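Local structure of uncharacterized protein (Staphylococcus aureus subsp. aureus, 4LQZ) at residues M128-S131 and P132-D136. The protein is of unknown function but adopts a streptavidin-like fold, a curled antiparallel beta-sheet, and belongs to the DUF4909 family. Numbering follows the deposited sequence.
Sequences MGKS and PHQND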
loop_
_atom_site.group_PDB
_atom_site.type_symbol
_atom_site.label_atom_id
_atom_site.label_comp_id
_atom_site.label_asym_id
_atom_site.label_seq_id
_atom_site.Cartn_x
_atom_site.Cartn_y
_atom_site.Cartn_z
HETATM N N MSE A 128 -11.884 8.687 5.552
HETATM C CA MSE A 128 -10.844 8.551 6.563
HETATM C C MSE A 128 -9.595 9.364 6.217
HETATM O O MSE A 128 -9.164 9.381 5.061
HETATM C CB MSE A 128 -10.458 7.071 6.717
HETATM C CG MSE A 128 -10.287 6.663 8.152
HETATM SE SE MSE A 128 -11.984 6.635 9.101
HETATM C CE MSE A 128 -11.330 6.773 10.936
ATOM N N GLY A 129 -9.019 10.004 7.230
ATOM C CA GLY A 129 -7.782 10.762 7.098
ATOM C C GLY A 129 -6.571 9.885 7.367
ATOM O O GLY A 129 -6.723 8.694 7.674
ATOM N N LYS A 130 -5.356 10.470 7.256
ATOM C CA LYS A 130 -4.093 9.776 7.527
ATOM C C LYS A 130 -4.002 9.362 8.982
ATOM O O LYS A 130 -4.645 9.970 9.842
ATOM C CB LYS A 130 -2.880 10.659 7.196
ATOM C CG LYS A 130 -2.494 10.699 5.727
ATOM C CD LYS A 130 -1.004 10.983 5.556
ATOM C CE LYS A 130 -0.679 12.433 5.350
ATOM N NZ LYS A 130 0.764 12.618 5.061
ATOM N N SER A 131 -3.207 8.325 9.261
ATOM C CA SER A 131 -2.965 7.861 10.619
ATOM C C SER A 131 -2.098 8.884 11.337
ATOM O O SER A 131 -1.209 9.447 10.686
ATOM C CB SER A 131 -2.278 6.500 10.606
ATOM O OG SER A 131 -1.957 6.112 11.935
ATOM N N PRO A 132 -2.319 9.156 12.656
ATOM C CA PRO A 132 -1.487 10.166 13.342
ATOM C C PRO A 132 -0.021 9.734 13.439
ATOM O O PRO A 132 0.848 10.590 13.423
ATOM C CB PRO A 132 -2.149 10.319 14.711
ATOM C CG PRO A 132 -2.925 9.082 14.919
ATOM C CD PRO A 132 -3.353 8.608 13.558
ATOM N N HIS A 133 0.250 8.423 13.430
ATOM C CA HIS A 133 1.607 7.875 13.451
ATOM C C HIS A 133 1.993 7.511 12.025
ATOM O O HIS A 133 1.444 6.557 11.444
ATOM C CB HIS A 133 1.708 6.679 14.407
ATOM C CG HIS A 133 2.946 5.845 14.243
ATOM N ND1 HIS A 133 4.075 6.067 15.019
ATOM C CD2 HIS A 133 3.169 4.774 13.438
ATOM C CE1 HIS A 133 4.946 5.134 14.657
ATOM N NE2 HIS A 133 4.449 4.342 13.696
ATOM N N GLN A 134 2.936 8.290 11.462
ATOM C CA GLN A 134 3.396 8.142 10.082
ATOM C C GLN A 134 4.837 7.650 9.992
ATOM O O GLN A 134 5.343 7.469 8.900
ATOM C CB GLN A 134 3.244 9.496 9.341
ATOM C CG GLN A 134 1.797 9.828 8.958
ATOM C CD GLN A 134 1.160 8.747 8.097
ATOM O OE1 GLN A 134 1.772 8.218 7.180
ATOM N NE2 GLN A 134 -0.040 8.325 8.444
ATOM N N ASN A 135 5.501 7.435 11.127
ATOM C CA ASN A 135 6.906 7.026 11.156
ATOM C C ASN A 135 7.192 5.659 10.490
ATOM O O ASN A 135 8.325 5.457 10.035
ATOM C CB ASN A 135 7.449 7.077 12.591
ATOM C CG ASN A 135 7.834 8.501 12.993
ATOM O OD1 ASN A 135 7.752 9.436 12.193
ATOM N ND2 ASN A 135 8.291 8.703 14.229
ATOM N N ASP A 136 6.195 4.739 10.387
ATOM C CA ASP A 136 6.452 3.458 9.740
ATOM C C ASP A 136 6.010 3.460 8.279
ATOM O O ASP A 136 5.867 2.397 7.681
ATOM C CB ASP A 136 5.787 2.293 10.497
ATOM C CG ASP A 136 6.344 2.115 11.899
ATOM O OD1 ASP A 136 7.592 2.063 12.046
ATOM O OD2 ASP A 136 5.540 2.032 12.842
#
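The side-chain amide of Gln134 turns back on Ser131, closing a bend in the surface loop that leads from strand 105-110 to strand 138-142 of the streptavidin-like fold. Gln134 NE2 donates to Ser131 O over 2.8 Å in a nearly straight bond (171°), with the oxygen lying in the plane of the amide. Glutamine suits this place because its chain, bent at chi2 (-57°), is long enough to bring NE2 back to Ser131, and its amide nitrogen has two hydrogens: NE2 also bonds Ala110 O, tying the bend to the neighbouring strand. The proline after Ser131 fits a bend, since its ring fixes phi near the value it has here (-65°). Lys130 crosses Gln134 at about a right angle, its CD over one face of the amide, 4.0 Å from Gln134 CD; lysine suits because its methylenes cover the amide while its ammonium group reaches Glu99 in a salt bridge. Further along, the His133 ring offers an N-H to Asp136, whose two carboxylate oxygens let it accept from both His133 and His27. The imidazole donates close to its own ring plane, but it meets the carboxylate from above: His133 NE2 stands 2.7 Å from Asp136 OD2.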